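Local coordinates for thioesterase domain protein YiiD (Shewanella oneidensis, PDB 1T82) that is of uncertain function but adopts a hotdog-like fold, forms a dimer and may act as a thioesterase or acyltransferase, at residues M11-H23 against L71-L83. Numbering follows the deposited sequence.
Sequences MDELLNRLRQTWH and LTGWGMVWLQQQL
The indole of Trp22 has Leu71 over one face and Leu18 CD1 over the other. Leu71 CD2 makes a CH-pi contact there, 4.0 Å from the centroid of the Trp22 five-membered ring. At the edge of the Trp22 ring, near its plane, Trp74 CE3 lies 3.5 Å from Trp22 NE1. The two indoles meet obliquely, their planes 49° apart. Leu18 CD1 and Gln82 CG lie on opposite faces of Trp78, each toward the rim. Arg17 CG comes to its edge, 3.3 Å from Trp78 CH2. CG of Trp78 is anti to the backbone N (chi1 -176°), and the ring reaches into a hole formed by Leu14, Arg17, Leu18 and Thr21. Leu14 and Leu18 return as knobs into holes on 71-83. Gly75 belongs to the hole for Leu18, with Leu18 CD1 3.9 Å from Gly75 CA. A CB on Gly75 would clash with Trp22.

The pair joins helix 12-25 to helix 62-84, the long central helix of the hotdog fold. Their segment axes come within 10.9 Å, with 130° between the N-to-C directions. Leu79 and Leu15 also touch Leu44 of strand 43-47. Leu71 packs on Phe61 of the second subunit. A serine in place of Trp22 would probably open a gap beside Gly75 and leave Leu71 CD2 without its aromatic face.

Polar contacts are few. Arg17 NH2 donates a weak hydrogen bond to Gln82 OE1 (3.0 Å), with the amide oxygen at the guanidinium edge and the two planes nearly perpendicular. Thr21 OG1 donates to Arg17 O at 2.7 Å, from above the carbonyl plane. Trp74 NE1 is hydrogen-bonded to Ile90 O.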
loop_
_atom_site.group_PDB
_atom_site.type_symbol
_atom_site.label_atom_id
_atom_site.label_comp_id
_atom_site.label_asym_id
_atom_site.label_seq_id
_atom_site.Cartn_x
_atom_site.Cartn_y
_atom_site.Cartn_z
HETATM N N MSE B 11 -0.036 -27.268 7.184
HETATM C CA MSE B 11 -0.535 -26.490 6.051
HETATM C C MSE B 11 0.624 -26.074 5.145
HETATM O O MSE B 11 0.482 -25.154 4.344
HETATM C CB MSE B 11 -1.272 -25.231 6.549
HETATM C CG MSE B 11 -2.624 -25.464 7.256
HETATM SE SE MSE B 11 -4.180 -25.535 6.081
HETATM C CE MSE B 11 -4.920 -27.245 6.613
ATOM N N ASP B 12 1.763 -26.756 5.270
ATOM C CA ASP B 12 2.940 -26.432 4.463
ATOM C C ASP B 12 2.646 -26.342 2.970
ATOM O O ASP B 12 3.108 -25.422 2.294
ATOM C CB ASP B 12 4.063 -27.450 4.692
ATOM C CG ASP B 12 4.712 -27.308 6.057
ATOM O OD1 ASP B 12 5.037 -26.164 6.450
ATOM O OD2 ASP B 12 4.915 -28.341 6.730
ATOM N N GLU B 13 1.887 -27.302 2.454
ATOM C CA GLU B 13 1.549 -27.317 1.039
ATOM C C GLU B 13 0.863 -26.028 0.589
ATOM O O GLU B 13 1.280 -25.408 -0.388
ATOM C CB GLU B 13 0.662 -28.527 0.724
ATOM C CG GLU B 13 1.372 -29.868 0.892
ATOM C CD GLU B 13 1.600 -30.256 2.345
ATOM O OE1 GLU B 13 2.429 -31.160 2.592
ATOM O OE2 GLU B 13 0.948 -29.672 3.239
ATOM N N LEU B 14 -0.184 -25.622 1.301
ATOM C CA LEU B 14 -0.911 -24.405 0.954
ATOM C C LEU B 14 -0.090 -23.136 1.143
ATOM O O LEU B 14 -0.129 -22.241 0.302
ATOM C CB LEU B 14 -2.205 -24.295 1.769
ATOM C CG LEU B 14 -3.399 -25.115 1.278
ATOM C CD1 LEU B 14 -4.556 -24.957 2.249
ATOM C CD2 LEU B 14 -3.802 -24.652 -0.116
ATOM N N LEU B 15 0.653 -23.054 2.242
ATOM C CA LEU B 15 1.464 -21.869 2.504
ATOM C C LEU B 15 2.548 -21.687 1.452
ATOM O O LEU B 15 2.841 -20.563 1.044
ATOM C CB LEU B 15 2.086 -21.944 3.901
ATOM C CG LEU B 15 1.068 -21.907 5.048
ATOM C CD1 LEU B 15 1.766 -22.168 6.363
ATOM C CD2 LEU B 15 0.355 -20.561 5.062
ATOM N N ASN B 16 3.156 -22.786 1.019
ATOM C CA ASN B 16 4.185 -22.700 -0.009
ATOM C C ASN B 16 3.543 -22.269 -1.320
ATOM O O ASN B 16 4.112 -21.482 -2.075
ATOM C CB ASN B 16 4.888 -24.050 -0.182
ATOM C CG ASN B 16 5.956 -24.281 0.865
ATOM O OD1 ASN B 16 5.925 -25.268 1.602
ATOM N ND2 ASN B 16 6.912 -23.365 0.935
ATOM N N ARG B 17 2.346 -22.790 -1.575
ATOM C CA ARG B 17 1.592 -22.469 -2.781
ATOM C C ARG B 17 1.251 -20.985 -2.780
ATOM O O ARG B 17 1.333 -20.315 -3.807
ATOM C CB ARG B 17 0.296 -23.285 -2.821
ATOM C CG ARG B 17 -0.541 -23.070 -4.071
ATOM C CD ARG B 17 -0.320 -24.181 -5.082
ATOM N NE ARG B 17 -0.767 -25.473 -4.570
ATOM C CZ ARG B 17 -2.028 -25.764 -4.268
ATOM N NH1 ARG B 17 -2.342 -26.969 -3.808
ATOM N NH2 ARG B 17 -2.978 -24.851 -4.429
ATOM N N LEU B 18 0.857 -20.480 -1.617
ATOM C CA LEU B 18 0.504 -19.073 -1.485
ATOM C C LEU B 18 1.723 -18.199 -1.770
ATOM O O LEU B 18 1.650 -17.244 -2.541
ATOM C CB LEU B 18 -0.031 -18.795 -0.074
ATOM C CG LEU B 18 -0.366 -17.339 0.263
ATOM C CD1 LEU B 18 -1.379 -16.801 -0.729
ATOM C CD2 LEU B 18 -0.907 -17.244 1.684
ATOM N N ARG B 19 2.849 -18.546 -1.155
ATOM C CA ARG B 19 4.089 -17.793 -1.332
ATOM C C ARG B 19 4.516 -17.784 -2.808
ATOM O O ARG B 19 4.891 -16.746 -3.351
ATOM C CB ARG B 19 5.182 -18.415 -0.454
ATOM C CG ARG B 19 6.405 -17.548 -0.210
ATOM C CD ARG B 19 7.446 -17.722 -1.290
ATOM N NE ARG B 19 7.728 -19.128 -1.575
ATOM C CZ ARG B 19 8.119 -20.025 -0.674
ATOM N NH1 ARG B 19 8.347 -21.278 -1.048
ATOM N NH2 ARG B 19 8.279 -19.679 0.595
ATOM N N GLN B 20 4.443 -18.947 -3.450
ATOM C CA GLN B 20 4.813 -19.090 -4.853
ATOM C C GLN B 20 3.882 -18.280 -5.751
ATOM O O GLN B 20 4.316 -17.692 -6.746
ATOM C CB GLN B 20 4.769 -20.567 -5.251
ATOM C CG GLN B 20 5.101 -20.845 -6.706
ATOM C CD GLN B 20 6.408 -20.215 -7.134
ATOM O OE1 GLN B 20 7.442 -20.395 -6.490
ATOM N NE2 GLN B 20 6.372 -19.473 -8.236
ATOM N N THR B 21 2.603 -18.254 -5.394
ATOM C CA THR B 21 1.613 -17.506 -6.160
ATOM C C THR B 21 1.964 -16.024 -6.109
ATOM O O THR B 21 1.904 -15.331 -7.122
ATOM C CB THR B 21 0.197 -17.709 -5.589
ATOM O OG1 THR B 21 -0.162 -19.095 -5.683
ATOM C CG2 THR B 21 -0.818 -16.869 -6.356
ATOM N N TRP B 22 2.333 -15.540 -4.927
ATOM C CA TRP B 22 2.690 -14.136 -4.780
ATOM C C TRP B 22 3.913 -13.749 -5.600
ATOM O O TRP B 22 3.852 -12.855 -6.441
ATOM C CB TRP B 22 2.976 -13.778 -3.317
ATOM C CG TRP B 22 1.783 -13.685 -2.432
ATOM C CD1 TRP B 22 0.495 -13.444 -2.805
ATOM C CD2 TRP B 22 1.785 -13.745 -1.003
ATOM N NE1 TRP B 22 -0.312 -13.345 -1.692
ATOM C CE2 TRP B 22 0.456 -13.527 -0.572
ATOM C CE3 TRP B 22 2.782 -13.959 -0.043
ATOM C CZ2 TRP B 22 0.099 -13.517 0.779
ATOM C CZ3 TRP B 22 2.427 -13.949 1.303
ATOM C CH2 TRP B 22 1.093 -13.729 1.699
ATOM N N HIS B 23 5.031 -14.418 -5.352
ATOM C CA HIS B 23 6.267 -14.080 -6.049
ATOM C C HIS B 23 6.233 -14.299 -7.556
ATOM O O HIS B 23 6.945 -13.621 -8.290
ATOM C CB HIS B 23 7.441 -14.850 -5.441
ATOM C CG HIS B 23 7.684 -14.531 -3.998
ATOM N ND1 HIS B 23 8.701 -15.108 -3.267
ATOM C CD2 HIS B 23 7.028 -13.711 -3.143
ATOM C CE1 HIS B 23 8.660 -14.657 -2.026
ATOM N NE2 HIS B 23 7.654 -13.808 -1.924
ATOM N N LEU B 71 -1.698 -7.953 1.242
ATOM C CA LEU B 71 -1.425 -9.293 0.722
ATOM C C LEU B 71 -1.800 -10.353 1.754
ATOM O O LEU B 71 -2.191 -11.467 1.400
ATOM C CB LEU B 71 0.049 -9.451 0.325
ATOM C CG LEU B 71 0.446 -8.849 -1.026
ATOM C CD1 LEU B 71 1.958 -8.833 -1.143
ATOM C CD2 LEU B 71 -0.171 -9.663 -2.166
ATOM N N THR B 72 -1.690 -10.011 3.035
ATOM C CA THR B 72 -2.048 -10.951 4.087
ATOM C C THR B 72 -3.561 -11.182 4.061
ATOM O O THR B 72 -4.021 -12.317 4.169
ATOM C CB THR B 72 -1.590 -10.435 5.475
ATOM O OG1 THR B 72 -0.158 -10.410 5.515
ATOM C CG2 THR B 72 -2.094 -11.346 6.590
ATOM N N GLY B 73 -4.323 -10.105 3.889
ATOM C CA GLY B 73 -5.769 -10.229 3.822
ATOM C C GLY B 73 -6.147 -11.026 2.586
ATOM O O GLY B 73 -6.937 -11.969 2.651
ATOM N N TRP B 74 -5.568 -10.644 1.449
ATOM C CA TRP B 74 -5.819 -11.326 0.184
ATOM C C TRP B 74 -5.485 -12.810 0.355
ATOM O O TRP B 74 -6.254 -13.686 -0.052
ATOM C CB TRP B 74 -4.933 -10.716 -0.913
ATOM C CG TRP B 74 -5.205 -11.237 -2.298
ATOM C CD1 TRP B 74 -6.031 -10.685 -3.235
ATOM C CD2 TRP B 74 -4.646 -12.410 -2.897
ATOM N NE1 TRP B 74 -6.019 -11.445 -4.385
ATOM C CE2 TRP B 74 -5.177 -12.511 -4.202
ATOM C CE3 TRP B 74 -3.747 -13.391 -2.456
ATOM C CZ2 TRP B 74 -4.838 -13.553 -5.074
ATOM C CZ3 TRP B 74 -3.408 -14.427 -3.321
ATOM C CH2 TRP B 74 -3.955 -14.498 -4.617
ATOM N N GLY B 75 -4.335 -13.078 0.973
ATOM C CA GLY B 75 -3.900 -14.447 1.192
ATOM C C GLY B 75 -4.864 -15.266 2.023
ATOM O O GLY B 75 -5.034 -16.466 1.787
HETATM N N MSE B 76 -5.500 -14.632 3.003
HETATM C CA MSE B 76 -6.455 -15.348 3.834
HETATM C C MSE B 76 -7.668 -15.759 3.005
HETATM O O MSE B 76 -8.145 -16.885 3.125
HETATM C CB MSE B 76 -6.905 -14.494 5.023
HETATM C CG MSE B 76 -7.960 -15.178 5.891
HETATM SE SE MSE B 76 -7.397 -16.914 6.551
HETATM C CE MSE B 76 -6.846 -16.385 8.330
ATOM N N VAL B 77 -8.172 -14.854 2.168
ATOM C CA VAL B 77 -9.326 -15.201 1.345
ATOM C C VAL B 77 -8.940 -16.338 0.410
ATOM O O VAL B 77 -9.700 -17.290 0.221
ATOM C CB VAL B 77 -9.816 -14.018 0.488
ATOM C CG1 VAL B 77 -11.066 -14.433 -0.294
ATOM C CG2 VAL B 77 -10.120 -12.823 1.374
ATOM N N TRP B 78 -7.753 -16.227 -0.173
ATOM C CA TRP B 78 -7.245 -17.245 -1.088
ATOM C C TRP B 78 -7.201 -18.607 -0.395
ATOM O O TRP B 78 -7.661 -19.609 -0.945
ATOM C CB TRP B 78 -5.844 -16.854 -1.561
ATOM C CG TRP B 78 -5.252 -17.769 -2.582
ATOM C CD1 TRP B 78 -5.410 -17.702 -3.934
ATOM C CD2 TRP B 78 -4.379 -18.877 -2.332
ATOM N NE1 TRP B 78 -4.683 -18.699 -4.547
ATOM C CE2 TRP B 78 -4.042 -19.433 -3.586
ATOM C CE3 TRP B 78 -3.850 -19.451 -1.172
ATOM C CZ2 TRP B 78 -3.194 -20.539 -3.709
ATOM C CZ3 TRP B 78 -3.008 -20.551 -1.293
ATOM C CH2 TRP B 78 -2.690 -21.080 -2.554
ATOM N N LEU B 79 -6.649 -18.639 0.814
ATOM C CA LEU B 79 -6.544 -19.878 1.582
ATOM C C LEU B 79 -7.901 -20.502 1.846
ATOM O O LEU B 79 -8.077 -21.709 1.681
ATOM C CB LEU B 79 -5.843 -19.618 2.917
ATOM C CG LEU B 79 -4.321 -19.437 2.870
ATOM C CD1 LEU B 79 -3.828 -18.868 4.187
ATOM C CD2 LEU B 79 -3.658 -20.778 2.582
ATOM N N GLN B 80 -8.861 -19.682 2.262
ATOM C CA GLN B 80 -10.194 -20.192 2.547
ATOM C C GLN B 80 -10.831 -20.760 1.282
ATOM O O GLN B 80 -11.551 -21.756 1.341
ATOM C CB GLN B 80 -11.069 -19.087 3.144
ATOM C CG GLN B 80 -10.619 -18.610 4.529
ATOM C CD GLN B 80 -10.588 -19.721 5.567
ATOM O OE1 GLN B 80 -11.367 -20.672 5.500
ATOM N NE2 GLN B 80 -9.696 -19.594 6.546
ATOM N N GLN B 81 -10.562 -20.135 0.137
ATOM C CA GLN B 81 -11.110 -20.624 -1.123
ATOM C C GLN B 81 -10.473 -21.962 -1.474
ATOM O O GLN B 81 -11.146 -22.868 -1.957
ATOM C CB GLN B 81 -10.873 -19.613 -2.249
ATOM C CG GLN B 81 -11.639 -18.320 -2.050
ATOM C CD GLN B 81 -11.558 -17.389 -3.240
ATOM O OE1 GLN B 81 -10.842 -17.650 -4.209
ATOM N NE2 GLN B 81 -12.291 -16.289 -3.169
ATOM N N GLN B 82 -9.175 -22.088 -1.225
ATOM C CA GLN B 82 -8.486 -23.339 -1.513
ATOM C C GLN B 82 -9.068 -24.465 -0.666
ATOM O O GLN B 82 -9.263 -25.578 -1.152
ATOM C CB GLN B 82 -6.989 -23.206 -1.227
ATOM C CG GLN B 82 -6.261 -22.246 -2.151
ATOM C CD GLN B 82 -6.224 -22.736 -3.586
ATOM O OE1 GLN B 82 -5.746 -23.837 -3.865
ATOM N NE2 GLN B 82 -6.717 -21.916 -4.506
ATOM N N LEU B 83 -9.352 -24.174 0.602
ATOM C CA LEU B 83 -9.904 -25.182 1.504
ATOM C C LEU B 83 -11.258 -25.718 1.042
ATOM O O LEU B 83 -11.576 -26.888 1.267
ATOM C CB LEU B 83 -10.016 -24.615 2.926
ATOM C CG LEU B 83 -8.679 -24.367 3.638
ATOM C CD1 LEU B 83 -8.921 -23.693 4.986
ATOM C CD2 LEU B 83 -7.950 -25.689 3.821
#